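Local structure of surface presentation of antigens protein spaK (Salmonella typhimurium, 2FM8) at residues E79-L89 with T117-Y125. The protein acts as a type III secretion chaperone that stores effectors such as SipA and SopE in the bacterial cytoplasm in a secretion-competent state. Numbering follows the deposited sequence.
Sequences EGCHFARGGQL and TALNGFYNY
Phe83 lays one face of its ring flat against the backbone of helix 112-132, where Gly121 allows a close approach. Ala118 CA stands 3.8 Å from the ring centroid, only 16° off the normal, a CH-pi contact, and the carbonyl O of Ala118 lies over the same face toward the rim, 3.4 Å from Phe83 CZ. Gly121 CA comes within 3.8 Å of Phe83 CE2, so the ring meets bare backbone there. The opposite face is taken by Cys81 SG, above its centre. With CG between the backbone N and the carbonyl carbon (chi1 58°), the ring is turned out to stand sandwiched between its own loop and the helix.

A second CH-pi contact joins Leu89 to Tyr125: the methyl CD1 sits over one ring face, 3.6 Å from Tyr125 CG. Phe83 CE2 meets the edge of the same tyrosine ring, while Cys81 SG approaches it obliquely, 4.1 Å from Tyr125 CE2, a sulfur-aromatic contact. Leu89 CD2 also packs against the Phe122 ring.

The polar element is slight. Tyr125 OH lies 3.0 Å from Gly80 O, and at the exposed margin Glu79 OE2 comes to 3.9 Å from Tyr125 CE1, near the ring plane.

The contact closes the loop between helix 62-78 and strand 90-94 onto helix 112-132, against the five-stranded antiparallel sheet of this class 1B secretion chaperone. On the sheet side, Phe83 and Leu89 touch Ala102 of strand 97-103 and Phe122 rests on Ile54 and Ala56 of strand 51-57; Leu89 also meets Ile77 of helix 62-78.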
# COMPACT_ATOMS: atom_id res chain seq x y z
N GLU A 79 9.21 5.90 13.49
CA GLU A 79 9.97 6.16 14.69
C GLU A 79 11.48 6.30 14.41
O GLU A 79 12.22 6.92 15.20
CB GLU A 79 9.63 5.15 15.80
CG GLU A 79 10.37 3.86 15.78
CD GLU A 79 10.12 3.00 17.06
OE1 GLU A 79 8.97 3.05 17.60
OE2 GLU A 79 11.10 2.32 17.49
N GLY A 80 11.93 5.79 13.27
CA GLY A 80 13.27 6.09 12.78
C GLY A 80 14.32 5.07 13.18
O GLY A 80 14.08 4.17 14.00
N CYS A 81 15.48 5.22 12.57
CA CYS A 81 16.56 4.27 12.72
C CYS A 81 17.87 5.04 12.56
O CYS A 81 18.19 5.51 11.45
CB CYS A 81 16.45 3.18 11.68
SG CYS A 81 17.79 2.04 11.72
N HIS A 82 18.60 5.17 13.66
CA HIS A 82 19.77 6.03 13.72
C HIS A 82 20.95 5.56 12.85
O HIS A 82 21.83 6.36 12.58
CB HIS A 82 20.28 6.18 15.18
CG HIS A 82 19.27 6.76 16.13
ND1 HIS A 82 18.75 8.03 15.99
CD2 HIS A 82 18.71 6.25 17.25
CE1 HIS A 82 17.90 8.28 16.98
NE2 HIS A 82 17.85 7.21 17.75
N PHE A 83 20.98 4.30 12.43
CA PHE A 83 22.14 3.76 11.67
C PHE A 83 21.87 3.61 10.16
O PHE A 83 22.75 3.18 9.40
CB PHE A 83 22.68 2.45 12.30
CG PHE A 83 21.66 1.35 12.39
CD1 PHE A 83 21.37 0.56 11.29
CD2 PHE A 83 20.95 1.14 13.56
CE1 PHE A 83 20.40 -0.44 11.37
CE2 PHE A 83 19.98 0.15 13.63
CZ PHE A 83 19.71 -0.64 12.54
N ALA A 84 20.68 4.00 9.73
CA ALA A 84 20.28 3.91 8.35
C ALA A 84 20.43 5.27 7.66
O ALA A 84 20.20 6.34 8.25
CB ALA A 84 18.84 3.43 8.23
N ARG A 85 20.81 5.22 6.39
CA ARG A 85 20.78 6.40 5.55
C ARG A 85 19.35 6.88 5.50
O ARG A 85 18.47 6.08 5.34
CB ARG A 85 21.20 6.07 4.14
CG ARG A 85 22.63 6.06 3.94
CD ARG A 85 22.91 6.33 2.52
NE ARG A 85 24.31 6.08 2.19
CZ ARG A 85 25.28 6.99 2.26
NH1 ARG A 85 25.05 8.22 2.69
NH2 ARG A 85 26.52 6.64 1.91
N GLY A 86 19.14 8.17 5.65
CA GLY A 86 17.79 8.72 5.65
C GLY A 86 17.09 8.61 6.99
O GLY A 86 15.98 9.11 7.13
N GLY A 87 17.72 7.97 7.97
CA GLY A 87 17.15 7.86 9.31
C GLY A 87 15.96 6.92 9.41
O GLY A 87 15.19 7.00 10.36
N GLN A 88 15.84 6.00 8.45
CA GLN A 88 14.69 5.16 8.36
C GLN A 88 14.96 3.80 7.69
O GLN A 88 15.61 3.72 6.66
CB GLN A 88 13.59 5.92 7.59
CG GLN A 88 12.26 5.78 8.20
CD GLN A 88 11.21 6.69 7.59
OE1 GLN A 88 10.84 7.72 8.18
NE2 GLN A 88 10.67 6.29 6.44
N LEU A 89 14.44 2.74 8.30
CA LEU A 89 14.39 1.42 7.66
C LEU A 89 13.44 1.45 6.47
O LEU A 89 12.53 2.28 6.41
CB LEU A 89 13.92 0.35 8.66
CG LEU A 89 14.85 0.11 9.87
CD1 LEU A 89 14.21 -0.64 10.99
CD2 LEU A 89 16.08 -0.63 9.44
N THR A 117 26.77 -1.82 16.63
CA THR A 117 25.60 -1.01 16.97
C THR A 117 24.50 -1.15 15.91
O THR A 117 23.32 -1.31 16.25
CB THR A 117 25.99 0.47 17.14
OG1 THR A 117 26.83 0.60 18.30
CG2 THR A 117 24.76 1.38 17.28
N ALA A 118 24.90 -1.10 14.64
CA ALA A 118 23.97 -1.29 13.55
C ALA A 118 23.37 -2.70 13.55
O ALA A 118 22.17 -2.85 13.34
CB ALA A 118 24.65 -1.02 12.20
N LEU A 119 24.19 -3.74 13.72
CA LEU A 119 23.68 -5.11 13.68
C LEU A 119 22.74 -5.44 14.84
O LEU A 119 21.73 -6.13 14.65
CB LEU A 119 24.80 -6.16 13.67
CG LEU A 119 25.60 -6.40 12.40
CD1 LEU A 119 26.74 -7.44 12.67
CD2 LEU A 119 24.72 -6.87 11.29
N ASN A 120 23.09 -5.00 16.04
CA ASN A 120 22.27 -5.26 17.22
C ASN A 120 20.98 -4.44 17.16
O ASN A 120 19.92 -4.91 17.58
CB ASN A 120 23.06 -4.94 18.48
CG ASN A 120 24.08 -6.03 18.80
OD1 ASN A 120 23.72 -7.14 19.21
ND2 ASN A 120 25.35 -5.72 18.61
N GLY A 121 21.09 -3.22 16.64
CA GLY A 121 19.93 -2.38 16.43
C GLY A 121 18.97 -3.02 15.42
O GLY A 121 17.76 -3.06 15.63
N PHE A 122 19.52 -3.53 14.33
CA PHE A 122 18.73 -4.26 13.35
C PHE A 122 18.07 -5.47 13.98
O PHE A 122 16.90 -5.70 13.75
CB PHE A 122 19.54 -4.68 12.13
CG PHE A 122 18.68 -5.18 11.00
CD1 PHE A 122 18.23 -4.32 10.01
CD2 PHE A 122 18.28 -6.51 10.94
CE1 PHE A 122 17.40 -4.77 8.98
CE2 PHE A 122 17.46 -6.97 9.91
CZ PHE A 122 17.02 -6.09 8.94
N TYR A 123 18.80 -6.23 14.76
CA TYR A 123 18.20 -7.34 15.52
C TYR A 123 16.96 -6.91 16.32
O TYR A 123 15.92 -7.58 16.29
CB TYR A 123 19.25 -7.97 16.45
CG TYR A 123 18.77 -9.17 17.21
CD1 TYR A 123 18.87 -10.45 16.67
CD2 TYR A 123 18.18 -9.04 18.45
CE1 TYR A 123 18.40 -11.56 17.36
CE2 TYR A 123 17.70 -10.16 19.16
CZ TYR A 123 17.82 -11.42 18.60
OH TYR A 123 17.36 -12.53 19.30
N ASN A 124 17.09 -5.82 17.09
CA ASN A 124 16.00 -5.30 17.86
C ASN A 124 14.76 -5.02 16.96
O ASN A 124 13.63 -5.42 17.27
CB ASN A 124 16.40 -3.97 18.51
CG ASN A 124 17.21 -4.12 19.76
OD1 ASN A 124 17.32 -5.18 20.35
ND2 ASN A 124 17.79 -3.01 20.18
N TYR A 125 14.98 -4.33 15.85
CA TYR A 125 13.86 -4.04 14.95
C TYR A 125 13.32 -5.27 14.28
O TYR A 125 12.13 -5.38 14.05
CB TYR A 125 14.23 -3.03 13.88
CG TYR A 125 14.49 -1.66 14.41
CD1 TYR A 125 13.45 -0.83 14.85
CD2 TYR A 125 15.78 -1.16 14.41
CE1 TYR A 125 13.75 0.49 15.29
CE2 TYR A 125 16.06 0.10 14.86
CZ TYR A 125 15.08 0.91 15.31
OH TYR A 125 15.50 2.16 15.73